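Local coordinates for protein predicted component of a thermophile-specific DNA repair system, contains a RAMP domain (PDB 4N0L) that probably binds CRISPR RNA as the Csm3 protein of a type III-A antiviral defence system, and may also have endonuclease activity, at residues A301-E304 with V305-L308; A177-T181 with Y182-D186; G291-E295 with E296-E300. All coordinates share one frame; numbering follows the deposited sequence.

Contact 1: A301-E304 with V305-L308; sequences AADE and VTYL
The Asp303 carboxylate is the flat group that meets the Thr306 methyl: the methyl stands off the carboxylate plane and beyond OD1 rather than over the group, with Asp303 OD1 to Thr306 CG2 at 4.2 Å. The ring of Tyr182, from helix 181-191, touches both side chains. The Glu304 carboxylate takes no such part: its chain bends back at chi2 (-66°) and OE1 forms a salt bridge with Arg271.

The backbone gives the clearest evidence of shape. Glu304 N donates to Ala301 O at 2.9 Å, and the peptide bond between Ala302 and Asp303 is modelled cis. Together with the phi/psi values of the two middle residues this defines a type VIa beta turn, here without the usual proline at its third position. Ala302 is poorly ordered, which tempers that assignment. The turn follows helix 295-300 directly and lies in the loop leading to strand 314-316, beside strand 7-16 of the RRM-like sheet.

Across the turn's exit, Ala301 makes the apolar contacts. Its CB meets Leu308 CD1 at 3.5 Å and faces Val305 CB at 3.9 Å, while Ala302 CB comes to 4.0 Å from Thr306 CA. Leu308 and Val305 also touch Val11 and Glu13 of strand 7-16. Thr306 is set with OG1 between its backbone N and carbonyl carbon (chi1 72°), which directs the hydroxyl to a hydrogen bond with Glu13 OE2 and turns CG2 back toward Asp303, whose backbone O lies 3.8 Å from Thr306 CG2. Between Val305 O and Leu308 N there is only a weak bond of 3.4 Å.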
loop_
_atom_site.group_PDB
_atom_site.type_symbol
_atom_site.label_atom_id
_atom_site.label_comp_id
_atom_site.label_asym_id
_atom_site.label_seq_id
_atom_site.Cartn_x
_atom_site.Cartn_y
_atom_site.Cartn_z
ATOM N N ALA A 301 -18.925 10.757 -12.398
ATOM C CA ALA A 301 -18.657 9.860 -11.271
ATOM C C ALA A 301 -19.823 9.755 -10.296
ATOM O O ALA A 301 -20.689 8.896 -10.476
ATOM C CB ALA A 301 -17.415 10.311 -10.531
ATOM N N ALA A 302 -19.803 10.579 -9.247
ATOM C CA ALA A 302 -20.854 10.589 -8.224
ATOM C C ALA A 302 -22.213 10.474 -8.900
ATOM O O ALA A 302 -22.558 11.320 -9.725
ATOM C CB ALA A 302 -20.773 11.848 -7.381
ATOM N N ASP A 303 -22.998 9.454 -8.559
ATOM C CA ASP A 303 -22.978 8.754 -7.270
ATOM C C ASP A 303 -21.945 7.632 -7.074
ATOM O O ASP A 303 -21.919 7.008 -6.012
ATOM C CB ASP A 303 -24.377 8.179 -7.008
ATOM C CG ASP A 303 -24.726 8.131 -5.532
ATOM O OD1 ASP A 303 -24.328 9.056 -4.793
ATOM O OD2 ASP A 303 -25.402 7.169 -5.112
ATOM N N GLU A 304 -21.099 7.369 -8.065
ATOM C CA GLU A 304 -20.207 6.210 -7.989
ATOM C C GLU A 304 -18.906 6.526 -7.248
ATOM O O GLU A 304 -18.406 5.687 -6.497
ATOM C CB GLU A 304 -19.889 5.680 -9.393
ATOM C CG GLU A 304 -21.102 5.204 -10.195
ATOM C CD GLU A 304 -21.785 3.975 -9.600
ATOM O OE1 GLU A 304 -21.259 3.389 -8.628
ATOM O OE2 GLU A 304 -22.864 3.598 -10.106
ATOM N N VAL A 305 -18.355 7.719 -7.449
ATOM C CA VAL A 305 -17.155 8.120 -6.720
ATOM C C VAL A 305 -17.407 9.495 -6.108
ATOM O O VAL A 305 -17.078 10.522 -6.699
ATOM C CB VAL A 305 -15.905 8.165 -7.626
ATOM C CG1 VAL A 305 -14.661 8.469 -6.801
ATOM C CG2 VAL A 305 -15.732 6.849 -8.373
ATOM N N THR A 306 -17.974 9.498 -4.905
ATOM C CA THR A 306 -18.478 10.720 -4.284
ATOM C C THR A 306 -17.384 11.694 -3.861
ATOM O O THR A 306 -17.636 12.891 -3.716
ATOM C CB THR A 306 -19.347 10.392 -3.053
ATOM O OG1 THR A 306 -18.515 9.942 -1.977
ATOM C CG2 THR A 306 -20.355 9.311 -3.397
ATOM N N TYR A 307 -16.174 11.177 -3.667
ATOM C CA TYR A 307 -15.053 11.987 -3.200
ATOM C C TYR A 307 -14.699 13.087 -4.188
ATOM O O TYR A 307 -14.219 14.152 -3.796
ATOM C CB TYR A 307 -13.828 11.105 -2.951
ATOM C CG TYR A 307 -12.628 11.832 -2.374
ATOM C CD1 TYR A 307 -12.755 12.648 -1.256
ATOM C CD2 TYR A 307 -11.366 11.686 -2.936
ATOM C CE1 TYR A 307 -11.656 13.299 -0.716
ATOM C CE2 TYR A 307 -10.263 12.334 -2.407
ATOM C CZ TYR A 307 -10.414 13.139 -1.296
ATOM O OH TYR A 307 -9.318 13.789 -0.772
ATOM N N LEU A 308 -14.941 12.824 -5.469
ATOM C CA LEU A 308 -14.550 13.753 -6.524
ATOM C C LEU A 308 -15.263 15.098 -6.407
ATOM O O LEU A 308 -14.705 16.131 -6.775
ATOM C CB LEU A 308 -14.810 13.139 -7.901
ATOM C CG LEU A 308 -14.013 11.867 -8.215
ATOM C CD1 LEU A 308 -14.177 11.469 -9.673
ATOM C CD2 LEU A 308 -12.536 12.014 -7.855
#

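Contact 2: A177-T181 with Y182-D186; sequences AHPTT and YTVND
Thr180 and Thr183 set their side chains at about a right angle to each other, with Thr180 OG1 3.1 Å from Thr183 OG1. Thr180 is the N-cap of helix 181-191, and the contact is the first turn of that helix, entered from the loop that follows strand 172-174 of the RRM-like sheet. The Thr180 hydroxyl, held between its backbone N and carbonyl carbon (chi1 67°), points toward Thr183 OG1 and lies at the edge of the Tyr182 ring, near the ring plane. Its proton is not settled between acceptors, since Thr306 OG1 is also within bonding range; Thr183 OG1 in turn accepts from Arg223 N. Just inside the cap, the N-H of Thr181 is taken by Asp310.

A second pair, Thr181 and Asn185, lies side by side and points the same way, one helical turn apart, with Thr181 CG2 3.5 Å from Asn185 ND2. Pro179 and Val184 meet more obliquely: Pro179 CB is 4.1 Å from Val184 CG2, and the same Pro179 CB packs at 3.8 Å on Thr183 CG2. Pro179 and Thr183 both continue onto Phe188.

The backbone bonds of this turn are uneven. Val184 N donates to Thr180 O at 3.0 Å, Thr183 N makes a weak, bent bond to that same oxygen (118°), and Asn185 N reaches Thr181 O at 2.8 Å with an N-H...O angle of 167°.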
loop_
_atom_site.group_PDB
_atom_site.type_symbol
_atom_site.label_atom_id
_atom_site.label_comp_id
_atom_site.label_asym_id
_atom_site.label_seq_id
_atom_site.Cartn_x
_atom_site.Cartn_y
_atom_site.Cartn_z
ATOM N N ALA A 177 -7.786 8.889 5.124
ATOM C CA ALA A 177 -9.071 8.749 4.452
ATOM C C ALA A 177 -10.210 9.221 5.347
ATOM O O ALA A 177 -10.594 8.537 6.295
ATOM C CB ALA A 177 -9.292 7.304 4.023
ATOM N N HIS A 178 -10.746 10.392 5.032
ATOM C CA HIS A 178 -11.836 10.973 5.802
ATOM C C HIS A 178 -13.155 10.771 5.066
ATOM O O HIS A 178 -13.162 10.618 3.845
ATOM C CB HIS A 178 -11.579 12.463 6.053
ATOM C CG HIS A 178 -10.434 12.732 6.976
ATOM N ND1 HIS A 178 -10.586 12.830 8.344
ATOM C CD2 HIS A 178 -9.112 12.919 6.737
ATOM C CE1 HIS A 178 -9.415 13.069 8.903
ATOM N NE2 HIS A 178 -8.501 13.127 7.945
ATOM N N PRO A 179 -14.277 10.773 5.800
ATOM C CA PRO A 179 -15.565 10.588 5.123
ATOM C C PRO A 179 -15.863 11.715 4.139
ATOM O O PRO A 179 -15.561 12.875 4.419
ATOM C CB PRO A 179 -16.575 10.578 6.277
ATOM C CG PRO A 179 -15.887 11.264 7.406
ATOM C CD PRO A 179 -14.431 10.944 7.255
ATOM N N THR A 180 -16.424 11.364 2.985
ATOM C CA THR A 180 -16.774 12.353 1.972
ATOM C C THR A 180 -17.991 13.151 2.426
ATOM O O THR A 180 -18.702 12.736 3.341
ATOM C CB THR A 180 -17.071 11.697 0.608
ATOM O OG1 THR A 180 -18.270 10.915 0.698
ATOM C CG2 THR A 180 -15.916 10.799 0.185
ATOM N N THR A 181 -18.212 14.304 1.801
ATOM C CA THR A 181 -19.368 15.142 2.113
ATOM C C THR A 181 -20.671 14.356 1.971
ATOM O O THR A 181 -21.570 14.476 2.803
ATOM C CB THR A 181 -19.417 16.389 1.207
ATOM O OG1 THR A 181 -18.295 17.232 1.496
ATOM C CG2 THR A 181 -20.699 17.174 1.430
ATOM N N TYR A 182 -20.756 13.543 0.921
ATOM C CA TYR A 182 -21.898 12.656 0.719
ATOM C C TYR A 182 -22.086 11.718 1.909
ATOM O O TYR A 182 -23.206 11.464 2.340
ATOM C CB TYR A 182 -21.730 11.845 -0.569
ATOM C CG TYR A 182 -22.642 10.640 -0.662
ATOM C CD1 TYR A 182 -23.972 10.780 -1.040
ATOM C CD2 TYR A 182 -22.171 9.361 -0.384
ATOM C CE1 TYR A 182 -24.810 9.683 -1.130
ATOM C CE2 TYR A 182 -23.002 8.257 -0.475
ATOM C CZ TYR A 182 -24.320 8.424 -0.846
ATOM O OH TYR A 182 -25.153 7.330 -0.936
ATOM N N THR A 183 -20.981 11.198 2.429
ATOM C CA THR A 183 -21.034 10.261 3.543
ATOM C C THR A 183 -21.548 10.950 4.810
ATOM O O THR A 183 -22.311 10.364 5.580
ATOM C CB THR A 183 -19.648 9.627 3.795
ATOM O OG1 THR A 183 -19.298 8.797 2.681
ATOM C CG2 THR A 183 -19.649 8.782 5.055
ATOM N N VAL A 184 -21.147 12.202 5.011
ATOM C CA VAL A 184 -21.574 12.969 6.179
ATOM C C VAL A 184 -23.016 13.466 6.044
ATOM O O VAL A 184 -23.818 13.334 6.970
ATOM C CB VAL A 184 -20.649 14.176 6.426
ATOM C CG1 VAL A 184 -21.174 15.026 7.577
ATOM C CG2 VAL A 184 -19.231 13.705 6.712
ATOM N N ASN A 185 -23.335 14.042 4.888
ATOM C CA ASN A 185 -24.643 14.647 4.657
ATOM C C ASN A 185 -25.755 13.638 4.368
ATOM O O ASN A 185 -26.931 13.919 4.606
ATOM C CB ASN A 185 -24.562 15.649 3.503
ATOM C CG ASN A 185 -23.792 16.902 3.870
ATOM O OD1 ASN A 185 -23.242 17.009 4.966
ATOM N ND2 ASN A 185 -23.752 17.861 2.951
ATOM N N ASP A 186 -25.391 12.471 3.846
ATOM C CA ASP A 186 -26.390 11.496 3.415
ATOM C C ASP A 186 -26.325 10.197 4.218
ATOM O O ASP A 186 -27.270 9.861 4.929
ATOM C CB ASP A 186 -26.230 11.204 1.919
ATOM C CG ASP A 186 -27.305 10.277 1.381
ATOM O OD1 ASP A 186 -27.888 10.600 0.325
ATOM O OD2 ASP A 186 -27.563 9.224 2.004
#

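Contact 3: G291-E295 with E296-E300; sequences GFPEE and EDKDE
Asp297 reaches back from the first turn of helix 295-300 to accept the N-H of Glu294, the N-cap residue: Glu294 N to Asp297 OD2 is 2.7 Å, with an N-H...O angle of 155°. This is one half of a capping box, the side chain three residues into the helix holding the backbone of the cap. OD2 receives the donor on its anti lone pair, the one turned away from OD1, and OD1 carries salt bridges to Arg321 and Arg323. Both oxygens of this buried carboxylate are therefore satisfied.

CG of Asp297 lies anti to its carbonyl carbon (chi1 -62°), which turns the carboxylate back toward Phe292, which it crosses obliquely. Phe292 CD1 is 3.4 Å from Asp297 OD2, and the ring and carboxylate planes are 62° apart. Pro293, preceded by a cis peptide bond, folds over one face of the ring, its CB above the centre.

The carbonyls of the cap and of the first helical residue are also used. Glu294 O accepts from Lys298 N at 3.2 Å, in the carbonyl plane. Glu295 O takes Asp299 N at 3.1 Å and, more weakly, Lys298 N. The extended Lys298 side chain runs past Pro293 O, with CE 3.8 Å from that atom, and delivers NZ to Leu311 O.

Around the cap the acids are numerous. A water donates to Glu294 OE1 (3.2 Å) and lies between it and Glu296 OE2; that second leg, at 2.5 Å, is unusually short and less certain. The ion pairs these residues make with Arg321 and Arg323 are long and weak. Glu294 OE1 also stands 4.5 Å from Asp297 OD2. The two arginines and the start of the helix would be expected to offset this negative charge, which is consistent with an ionised Asp297 tying the cap to strand 318-321.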
loop_
_atom_site.group_PDB
_atom_site.type_symbol
_atom_site.label_atom_id
_atom_site.label_comp_id
_atom_site.label_asym_id
_atom_site.label_seq_id
_atom_site.Cartn_x
_atom_site.Cartn_y
_atom_site.Cartn_z
ATOM N N GLY A 291 -6.189 18.536 -15.837
ATOM C CA GLY A 291 -6.745 18.692 -14.508
ATOM C C GLY A 291 -7.619 17.530 -14.079
ATOM O O GLY A 291 -8.243 16.863 -14.908
ATOM N N PHE A 292 -7.655 17.289 -12.771
ATOM C CA PHE A 292 -8.507 16.259 -12.194
ATOM C C PHE A 292 -8.702 16.496 -10.701
ATOM O O PHE A 292 -7.743 16.797 -9.988
ATOM C CB PHE A 292 -7.916 14.864 -12.427
ATOM C CG PHE A 292 -8.829 13.744 -12.016
ATOM C CD1 PHE A 292 -9.811 13.282 -12.879
ATOM C CD2 PHE A 292 -8.713 13.157 -10.766
ATOM C CE1 PHE A 292 -10.661 12.254 -12.504
ATOM C CE2 PHE A 292 -9.559 12.129 -10.386
ATOM C CZ PHE A 292 -10.536 11.679 -11.256
ATOM N N PRO A 293 -9.949 16.359 -10.223
ATOM C CA PRO A 293 -11.117 16.106 -11.069
ATOM C C PRO A 293 -11.735 17.394 -11.609
ATOM O O PRO A 293 -11.903 18.360 -10.863
ATOM C CB PRO A 293 -12.081 15.399 -10.117
ATOM C CG PRO A 293 -11.772 16.007 -8.792
ATOM C CD PRO A 293 -10.284 16.276 -8.789
ATOM N N GLU A 294 -12.049 17.411 -12.899
ATOM C CA GLU A 294 -12.766 18.536 -13.487
ATOM C C GLU A 294 -14.269 18.334 -13.324
ATOM O O GLU A 294 -14.708 17.280 -12.859
ATOM C CB GLU A 294 -12.384 18.704 -14.958
ATOM C CG GLU A 294 -10.984 19.275 -15.145
ATOM C CD GLU A 294 -10.466 19.123 -16.560
ATOM O OE1 GLU A 294 -11.123 18.434 -17.367
ATOM O OE2 GLU A 294 -9.396 19.694 -16.864
ATOM N N GLU A 295 -15.050 19.350 -13.680
ATOM C CA GLU A 295 -16.504 19.286 -13.551
ATOM C C GLU A 295 -17.071 18.074 -14.280
ATOM O O GLU A 295 -17.981 17.407 -13.785
ATOM C CB GLU A 295 -17.157 20.567 -14.074
ATOM C CG GLU A 295 -18.634 20.681 -13.715
ATOM C CD GLU A 295 -19.279 21.948 -14.245
ATOM O OE1 GLU A 295 -18.711 22.567 -15.170
ATOM O OE2 GLU A 295 -20.355 22.325 -13.735
ATOM N N GLU A 296 -16.534 17.803 -15.465
ATOM C CA GLU A 296 -16.947 16.648 -16.252
ATOM C C GLU A 296 -16.748 15.344 -15.476
ATOM O O GLU A 296 -17.611 14.468 -15.502
ATOM C CB GLU A 296 -16.179 16.598 -17.574
ATOM C CG GLU A 296 -16.549 15.417 -18.454
ATOM C CD GLU A 296 -15.910 15.484 -19.826
ATOM O OE1 GLU A 296 -15.925 14.456 -20.535
ATOM O OE2 GLU A 296 -15.407 16.566 -20.204
ATOM N N ASP A 297 -15.613 15.225 -14.788
ATOM C CA ASP A 297 -15.307 14.037 -13.990
ATOM C C ASP A 297 -16.324 13.836 -12.871
ATOM O O ASP A 297 -16.683 12.705 -12.542
ATOM C CB ASP A 297 -13.901 14.121 -13.383
ATOM C CG ASP A 297 -12.808 14.194 -14.431
ATOM O OD1 ASP A 297 -12.668 13.237 -15.221
ATOM O OD2 ASP A 297 -12.071 15.202 -14.448
ATOM N N LYS A 298 -16.769 14.939 -12.280
ATOM C CA LYS A 298 -17.720 14.898 -11.171
ATOM C C LYS A 298 -19.101 14.439 -11.635
ATOM O O LYS A 298 -19.750 13.631 -10.969
ATOM C CB LYS A 298 -17.811 16.269 -10.501
ATOM C CG LYS A 298 -16.486 16.749 -9.930
ATOM C CD LYS A 298 -16.597 18.137 -9.324
ATOM C CE LYS A 298 -15.222 18.674 -8.958
ATOM N NZ LYS A 298 -15.292 19.997 -8.281
ATOM N N ASP A 299 -19.550 14.966 -12.771
ATOM C CA ASP A 299 -20.820 14.550 -13.364
ATOM C C ASP A 299 -20.777 13.076 -13.761
ATOM O O ASP A 299 -21.747 12.344 -13.574
ATOM C CB ASP A 299 -21.166 15.411 -14.581
ATOM C CG ASP A 299 -21.474 16.852 -14.213
ATOM O OD1 ASP A 299 -21.699 17.133 -13.017
ATOM O OD2 ASP A 299 -21.504 17.703 -15.126
ATOM N N GLU A 300 -19.649 12.656 -14.325
ATOM C CA GLU A 300 -19.448 11.267 -14.731
ATOM C C GLU A 300 -19.397 10.292 -13.553
ATOM O O GLU A 300 -19.795 9.137 -13.690
ATOM C CB GLU A 300 -18.163 11.130 -15.556
ATOM C CG GLU A 300 -18.218 11.772 -16.937
ATOM C CD GLU A 300 -19.128 11.034 -17.901
ATOM O OE1 GLU A 300 -19.513 9.883 -17.606
ATOM O OE2 GLU A 300 -19.461 11.609 -18.958
HETATM O O HOH W 1 -13.619 18.101 -19.374
#

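Overall arrangement
Contact 1 lies in the middle of the group: its centre is 11 Å from that of contact 2 and 10 Å from that of contact 3. Thr306 OG1 makes a probable hydrogen bond of 2.9 Å to Thr180 OG1, and Thr306 CG2 packs at 3.5 Å on Tyr182 CD2. On the other flank, Leu308 CD2 is 3.9 Å from Phe292 CE2 and Leu308 O is 3.4 Å from Lys298 CE. Contacts 2 and 3 do not touch, their nearest atoms being about 11 Å apart, so the loop 301-308 joins the two helix starts. All three lie away from the zinc site formed by His86, Cys88, Cys115 and Cys118.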